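Local coordinates for protein predicted metal-dependent hydrolase of the TIM-barrel fold (Lactobacillus casei, PDB 2QPX) that is probably a zinc-dependent hydrolase of the amidohydrolase family, though its substrate is not established, at residues R173-V183 and L201-Y212. Residues are numbered along the deposited sequence; the frame is centred on the assembly and turned at random. Where two conformers were deposited one is given.
Sequences RVGLHLEPVNV and LTSKPLIDYMLY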
ATOM      1  N   ARG A 173     -14.655  15.610   5.986  1.00 20.49           N
ATOM      2  CA  ARG A 173     -15.863  15.764   6.797  1.00 20.16           C
ATOM      3  C   ARG A 173     -16.541  14.418   7.041  1.00 21.28           C
ATOM      4  O   ARG A 173     -16.940  14.105   8.180  1.00 24.59           O
ATOM      5  CB  ARG A 173     -16.835  16.752   6.160  1.00 22.59           C
ATOM      6  CG  ARG A 173     -16.261  18.162   5.924  1.00 22.79           C
ATOM      7  CD  ARG A 173     -16.061  18.855   7.208  1.00 25.03           C
ATOM      8  NE  ARG A 173     -15.353  20.124   7.079  1.00 24.52           N
ATOM      9  CZ  ARG A 173     -15.900  21.286   6.777  1.00 25.00           C
ATOM     10  NH1 ARG A 173     -17.193  21.408   6.485  1.00 23.04           N
ATOM     11  NH2 ARG A 173     -15.128  22.369   6.768  1.00 28.67           N
ATOM     12  N   VAL A 174     -16.692  13.651   5.972  1.00 18.29           N
ATOM     13  CA  VAL A 174     -17.522  12.441   5.952  1.00 16.84           C
ATOM     14  C   VAL A 174     -16.917  11.247   5.226  1.00 15.25           C
ATOM     15  O   VAL A 174     -17.479  10.143   5.255  1.00 18.92           O
ATOM     16  CB  VAL A 174     -18.908  12.757   5.356  1.00 17.81           C
ATOM     17  CG1 VAL A 174     -19.671  13.768   6.247  1.00 18.93           C
ATOM     18  CG2 VAL A 174     -18.816  13.289   3.912  1.00 16.96           C
ATOM     19  N   GLY A 175     -15.804  11.442   4.530  1.00 16.79           N
ATOM     20  CA  GLY A 175     -15.200  10.384   3.796  1.00 16.34           C
ATOM     21  C   GLY A 175     -15.720  10.329   2.363  1.00 16.38           C
ATOM     22  O   GLY A 175     -16.542  11.167   1.939  1.00 16.92           O
ATOM     23  N   LEU A 176     -15.241   9.333   1.625  1.00 16.50           N
ATOM     24  CA  LEU A 176     -15.453   9.258   0.185  1.00 16.54           C
ATOM     25  C   LEU A 176     -16.335   8.100  -0.301  1.00 17.30           C
ATOM     26  O   LEU A 176     -16.415   7.849  -1.500  1.00 17.93           O
ATOM     27  CB  LEU A 176     -14.120   9.235  -0.581  1.00 17.02           C
ATOM     28  CG  LEU A 176     -13.277  10.514  -0.492  1.00 16.46           C
ATOM     29  CD1 LEU A 176     -11.928  10.255  -1.178  1.00 18.51           C
ATOM     30  CD2 LEU A 176     -14.062  11.666  -1.122  1.00 17.90           C
ATOM     31  N   HIS A 177     -17.028   7.416   0.628  1.00 17.35           N
ATOM     32  CA  HIS A 177     -17.930   6.348   0.245  0.50 17.59           C
ATOM     33  C   HIS A 177     -19.267   6.963  -0.155  1.00 18.07           C
ATOM     34  O   HIS A 177     -20.268   6.865   0.563  1.00 19.29           O
ATOM     35  CB  HIS A 177     -18.066   5.350   1.395  0.50 17.01           C
ATOM     36  CG  HIS A 177     -18.556   4.008   0.972  0.50 18.28           C
ATOM     37  ND1 HIS A 177     -19.167   3.777  -0.244  0.50 18.98           N
ATOM     38  CD2 HIS A 177     -18.599   2.839   1.650  0.50 18.30           C
ATOM     39  CE1 HIS A 177     -19.539   2.509  -0.304  0.50 24.70           C
ATOM     40  NE2 HIS A 177     -19.185   1.918   0.823  0.50 22.64           N
ATOM     41  N   LEU A 178     -19.293   7.597  -1.318  1.00 17.51           N
ATOM     42  CA  LEU A 178     -20.407   8.412  -1.738  1.00 18.27           C
ATOM     43  C   LEU A 178     -21.551   7.508  -2.223  1.00 21.13           C
ATOM     44  O   LEU A 178     -21.339   6.604  -3.031  1.00 25.82           O
ATOM     45  CB  LEU A 178     -19.985   9.345  -2.852  1.00 20.56           C
ATOM     46  CG  LEU A 178     -18.761  10.226  -2.631  1.00 18.79           C
ATOM     47  CD1 LEU A 178     -18.439  11.017  -3.894  1.00 20.90           C
ATOM     48  CD2 LEU A 178     -18.852  11.155  -1.396  1.00 22.26           C
ATOM     49  N   GLU A 179     -22.751   7.721  -1.683  1.00 19.08           N
ATOM     50  CA  GLU A 179     -23.903   6.937  -2.105  1.00 20.26           C
ATOM     51  C   GLU A 179     -25.078   7.888  -2.254  1.00 17.45           C
ATOM     52  O   GLU A 179     -25.187   8.862  -1.517  1.00 17.69           O
ATOM     53  CB  GLU A 179     -24.211   5.836  -1.082  1.00 21.59           C
ATOM     54  CG  GLU A 179     -23.169   4.708  -1.020  1.00 26.82           C
ATOM     55  CD  GLU A 179     -23.574   3.524  -0.093  1.00 35.05           C
ATOM     56  OE1 GLU A 179     -23.626   3.694   1.144  1.00 43.76           O
ATOM     57  OE2 GLU A 179     -23.839   2.412  -0.624  1.00 47.31           O
ATOM     58  N   PRO A 180     -26.000   7.579  -3.164  1.00 17.72           N
ATOM     59  CA  PRO A 180     -27.172   8.422  -3.318  1.00 15.55           C
ATOM     60  C   PRO A 180     -28.019   8.464  -2.050  1.00 16.13           C
ATOM     61  O   PRO A 180     -28.113   7.495  -1.293  1.00 18.30           O
ATOM     62  CB  PRO A 180     -27.970   7.766  -4.452  1.00 19.49           C
ATOM     63  CG  PRO A 180     -27.087   6.756  -5.050  1.00 23.08           C
ATOM     64  CD  PRO A 180     -25.981   6.442  -4.099  1.00 20.56           C
ATOM     65  N   VAL A 181     -28.621   9.621  -1.856  1.00 15.48           N
ATOM     66  CA  VAL A 181     -29.443   9.944  -0.684  1.00 16.14           C
ATOM     67  C   VAL A 181     -30.760  10.563  -1.119  1.00 17.20           C
ATOM     68  O   VAL A 181     -30.827  11.462  -1.971  1.00 17.41           O
ATOM     69  CB  VAL A 181     -28.699  10.992   0.216  1.00 14.78           C
ATOM     70  CG1 VAL A 181     -29.562  11.437   1.399  1.00 17.23           C
ATOM     71  CG2 VAL A 181     -27.343  10.411   0.686  1.00 16.15           C
ATOM     72  N   ASN A 182     -31.846  10.083  -0.530  1.00 16.14           N
ATOM     73  CA  ASN A 182     -33.172  10.630  -0.741  0.50 15.83           C
ATOM     74  C   ASN A 182     -33.293  12.040  -0.164  1.00 16.73           C
ATOM     75  O   ASN A 182     -32.668  12.339   0.862  1.00 17.39           O
ATOM     76  CB  ASN A 182     -34.190   9.680  -0.077  0.50 13.00           C
ATOM     77  CG  ASN A 182     -35.606   9.939  -0.515  0.50 12.97           C
ATOM     78  OD1 ASN A 182     -36.288  10.819  -0.012  0.50 14.00           O
ATOM     79  ND2 ASN A 182     -36.074   9.113  -1.451  0.50 16.28           N
ATOM     80  N   VAL A 183     -34.115  12.878  -0.765  1.00 16.52           N
ATOM     81  CA  VAL A 183     -34.352  14.215  -0.269  1.00 17.64           C
ATOM     82  C   VAL A 183     -34.853  14.212   1.205  1.00 17.40           C
ATOM     83  O   VAL A 183     -34.564  15.125   1.937  1.00 16.77           O
ATOM     84  CB  VAL A 183     -35.307  15.006  -1.204  1.00 17.36           C
ATOM     85  CG1 VAL A 183     -36.768  14.462  -1.127  1.00 18.33           C
ATOM     86  CG2 VAL A 183     -35.308  16.497  -0.876  1.00 19.40           C
ATOM     87  N   LEU A 201     -20.246  22.087   8.052  1.00 19.66           N
ATOM     88  CA  LEU A 201     -21.076  21.050   7.416  1.00 17.51           C
ATOM     89  C   LEU A 201     -20.391  19.664   7.586  1.00 17.07           C
ATOM     90  O   LEU A 201     -19.303  19.433   7.072  1.00 18.01           O
ATOM     91  CB  LEU A 201     -21.276  21.362   5.943  1.00 17.50           C
ATOM     92  CG  LEU A 201     -22.034  20.339   5.112  1.00 15.62           C
ATOM     93  CD1 LEU A 201     -23.408  19.995   5.763  1.00 17.43           C
ATOM     94  CD2 LEU A 201     -22.152  20.822   3.678  1.00 18.49           C
ATOM     95  N   THR A 202     -21.030  18.782   8.342  1.00 17.64           N
ATOM     96  CA  THR A 202     -20.519  17.456   8.672  1.00 16.53           C
ATOM     97  C   THR A 202     -21.533  16.332   8.426  1.00 16.37           C
ATOM     98  O   THR A 202     -21.229  15.171   8.678  1.00 19.30           O
ATOM     99  CB  THR A 202     -20.042  17.393  10.142  1.00 20.12           C
ATOM    100  OG1 THR A 202     -21.160  17.585  11.028  1.00 22.61           O
ATOM    101  CG2 THR A 202     -18.917  18.444  10.399  1.00 22.11           C
ATOM    102  N   SER A 203     -22.707  16.672   7.908  1.00 16.44           N
ATOM    103  CA  SER A 203     -23.774  15.676   7.681  1.00 17.14           C
ATOM    104  C   SER A 203     -23.491  14.863   6.394  1.00 16.02           C
ATOM    105  O   SER A 203     -23.507  15.439   5.298  1.00 16.66           O
ATOM    106  CB  SER A 203     -25.096  16.392   7.460  1.00 17.20           C
ATOM    107  OG  SER A 203     -26.110  15.478   7.037  1.00 17.10           O
ATOM    108  N   LYS A 204     -23.223  13.563   6.536  1.00 16.02           N
ATOM    109  CA  LYS A 204     -23.005  12.687   5.400  1.00 15.30           C
ATOM    110  C   LYS A 204     -24.228  12.630   4.462  1.00 15.27           C
ATOM    111  O   LYS A 204     -24.074  12.762   3.238  1.00 15.34           O
ATOM    112  CB  LYS A 204     -22.520  11.299   5.821  1.00 17.24           C
ATOM    113  CG  LYS A 204     -22.241  10.410   4.619  1.00 18.03           C
ATOM    114  CD  LYS A 204     -21.460   9.206   5.002  1.00 20.43           C
ATOM    115  CE  LYS A 204     -21.466   8.114   3.931  1.00 20.50           C
ATOM    116  NZ  LYS A 204     -20.912   8.508   2.615  1.00 21.65           N
ATOM    117  N   PRO A 205     -25.452  12.447   4.998  1.00 16.41           N
ATOM    118  CA  PRO A 205     -26.593  12.475   4.091  1.00 15.85           C
ATOM    119  C   PRO A 205     -26.691  13.755   3.268  1.00 15.95           C
ATOM    120  O   PRO A 205     -26.926  13.706   2.051  1.00 15.82           O
ATOM    121  CB  PRO A 205     -27.798  12.335   5.045  1.00 16.61           C
ATOM    122  CG  PRO A 205     -27.264  11.742   6.280  1.00 21.59           C
ATOM    123  CD  PRO A 205     -25.847  12.160   6.391  1.00 17.12           C
ATOM    124  N   LEU A 206     -26.466  14.901   3.892  1.00 14.80           N
ATOM    125  CA  LEU A 206     -26.575  16.152   3.144  1.00 14.50           C
ATOM    126  C   LEU A 206     -25.406  16.382   2.170  1.00 14.69           C
ATOM    127  O   LEU A 206     -25.639  16.811   1.045  1.00 14.89           O
ATOM    128  CB  LEU A 206     -26.765  17.332   4.092  1.00 15.67           C
ATOM    129  CG  LEU A 206     -27.022  18.679   3.431  1.00 14.82           C
ATOM    130  CD1 LEU A 206     -28.257  18.641   2.493  1.00 16.95           C
ATOM    131  CD2 LEU A 206     -27.132  19.804   4.506  1.00 16.11           C
ATOM    132  N   ILE A 207     -24.189  16.075   2.588  1.00 14.60           N
ATOM    133  CA  ILE A 207     -23.036  16.202   1.675  1.00 13.88           C
ATOM    134  C   ILE A 207     -23.197  15.276   0.466  1.00 13.57           C
ATOM    135  O   ILE A 207     -22.991  15.697  -0.681  1.00 14.75           O
ATOM    136  CB  ILE A 207     -21.694  15.922   2.413  1.00 14.00           C
ATOM    137  CG1 ILE A 207     -21.369  17.124   3.335  1.00 15.43           C
ATOM    138  CG2 ILE A 207     -20.546  15.731   1.425  1.00 14.99           C
ATOM    139  CD1 ILE A 207     -20.178  16.910   4.314  1.00 18.27           C
ATOM    140  N   ASP A 208     -23.583  14.024   0.690  1.00 13.18           N
ATOM    141  CA  ASP A 208     -23.700  13.079  -0.421  1.00 13.47           C
ATOM    142  C   ASP A 208     -24.857  13.515  -1.335  1.00 14.31           C
ATOM    143  O   ASP A 208     -24.698  13.494  -2.580  1.00 14.45           O
ATOM    144  CB  ASP A 208     -23.900  11.637   0.068  1.00 14.79           C
ATOM    145  CG  ASP A 208     -22.633  10.977   0.588  1.00 17.90           C
ATOM    146  OD1 ASP A 208     -21.592  11.655   0.690  1.00 19.01           O
ATOM    147  OD2 ASP A 208     -22.697   9.734   0.889  1.00 18.65           O
ATOM    148  N   TYR A 209     -26.002  13.935  -0.768  1.00 13.75           N
ATOM    149  CA  TYR A 209     -27.090  14.488  -1.602  1.00 14.31           C
ATOM    150  C   TYR A 209     -26.554  15.643  -2.479  1.00 13.29           C
ATOM    151  O   TYR A 209     -26.806  15.719  -3.711  1.00 15.46           O
ATOM    152  CB  TYR A 209     -28.250  14.996  -0.711  1.00 14.57           C
ATOM    153  CG  TYR A 209     -29.391  15.575  -1.472  1.00 16.14           C
ATOM    154  CD1 TYR A 209     -29.414  16.901  -1.859  1.00 15.62           C
ATOM    155  CD2 TYR A 209     -30.486  14.767  -1.820  1.00 15.01           C
ATOM    156  CE1 TYR A 209     -30.509  17.418  -2.559  1.00 18.22           C
ATOM    157  CE2 TYR A 209     -31.538  15.248  -2.525  1.00 17.61           C
ATOM    158  CZ  TYR A 209     -31.561  16.562  -2.905  1.00 18.30           C
ATOM    159  OH  TYR A 209     -32.615  17.048  -3.630  1.00 21.07           O
HETATM  160  N   MSE A 210     -25.861  16.590  -1.834  1.00 13.54           N
HETATM  161  CA  MSE A 210     -25.319  17.748  -2.504  0.50 14.09           C
HETATM  162  C   MSE A 210     -24.439  17.320  -3.668  1.00 14.11           C
HETATM  163  O   MSE A 210     -24.564  17.842  -4.794  1.00 15.77           O
HETATM  164  CB  MSE A 210     -24.468  18.530  -1.509  0.50 14.83           C
HETATM  165  CG  MSE A 210     -23.850  19.770  -2.061  0.50 13.73           C
HETATM  166 SE   MSE A 210     -22.418  20.516  -0.948  0.40 16.74          SE
HETATM  167  CE  MSE A 210     -20.916  19.343  -1.422  0.50 19.14           C
ATOM    168  N   LEU A 211     -23.530  16.369  -3.409  1.00 13.27           N
ATOM    169  CA  LEU A 211     -22.583  15.986  -4.469  1.00 13.73           C
ATOM    170  C   LEU A 211     -23.274  15.329  -5.671  1.00 14.30           C
ATOM    171  O   LEU A 211     -22.912  15.583  -6.834  1.00 14.92           O
ATOM    172  CB  LEU A 211     -21.502  15.081  -3.891  1.00 13.59           C
ATOM    173  CG  LEU A 211     -20.512  15.801  -2.962  1.00 12.96           C
ATOM    174  CD1 LEU A 211     -19.693  14.763  -2.172  1.00 17.09           C
ATOM    175  CD2 LEU A 211     -19.659  16.797  -3.782  1.00 16.06           C
ATOM    176  N   TYR A 212     -24.265  14.478  -5.411  1.00 14.55           N
ATOM    177  CA  TYR A 212     -25.003  13.858  -6.513  1.00 15.38           C
ATOM    178  C   TYR A 212     -25.824  14.886  -7.266  1.00 14.89           C
ATOM    179  O   TYR A 212     -25.909  14.852  -8.484  1.00 16.90           O
ATOM    180  CB  TYR A 212     -25.908  12.714  -6.011  1.00 15.24           C
ATOM    181  CG  TYR A 212     -25.163  11.382  -5.875  1.00 16.36           C
ATOM    182  CD1 TYR A 212     -24.393  11.093  -4.765  1.00 16.08           C
ATOM    183  CD2 TYR A 212     -25.198  10.406  -6.896  1.00 17.17           C
ATOM    184  CE1 TYR A 212     -23.717   9.891  -4.652  1.00 16.64           C
ATOM    185  CE2 TYR A 212     -24.488   9.202  -6.788  1.00 19.74           C
ATOM    186  CZ  TYR A 212     -23.756   8.952  -5.675  1.00 18.60           C
ATOM    187  OH  TYR A 212     -23.048   7.776  -5.547  1.00 21.05           O
TER
HETATM  188  O   HOH W   1     -19.403  13.576   9.870  1.00 40.53           O
HETATM  189  O   HOH W   2     -17.787   7.969   3.502  1.00 21.20           O
HETATM  190  O   HOH W   3     -19.429  10.593   1.917  1.00 23.91           O
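Lys-204 reaches across to the backbone of His-177, and Asp-208, one turn further along helix 204-221, takes the NH of Glu-179. The lysine chain runs extended and bends only at its last torsion (chi4 60°), which swings NZ onto His-177 O at 2.7 Å, from above the carbonyl plane. The same NZ makes a salt bridge to Asp-208 OD2 (2.8 Å) on the syn side of the carboxylate. OD2 takes a second bond from Glu-179 N at 3.3 Å, nearly straight but from above the carboxylate plane, and OD1 accepts from a water that also joins NZ to Gly-175 O. A methionine in place of Lys-204 would probably leave the buried Asp-208 carboxylate without its countercharge and His-177 O without this donor. At the other end of the contact, Arg-173 NH1 donates to Leu-201 O (2.9 Å), which lies near the guanidinium plane, and also forms a salt bridge with Glu-135 of helix 130-138.

Apolar groups fill in between. Val-174 and Ile-207 meet tip to tip, CG1 to CD1 at 3.7 Å, and the Leu-178 and Leu-211 side chains cross at about a right angle, CD2 meeting CD1. Pro-180 CA sits over the centre of the Tyr-212 ring, 4.0 Å above one face, while Tyr-212 OH bonds weakly to Leu-178 O. Val-181 straddles Pro-205 O, and its own O lies at the edge of the Tyr-209 ring, 3.3 Å from CD2.

Altogether, an irregular loop wraps the first turns of a helix N-capped by Ser-203, whose OG accepts from Leu-206 N. Helix 204-221 leads into strand 225-229 of the TIM-barrel fold, which carries the zinc ligand His-228.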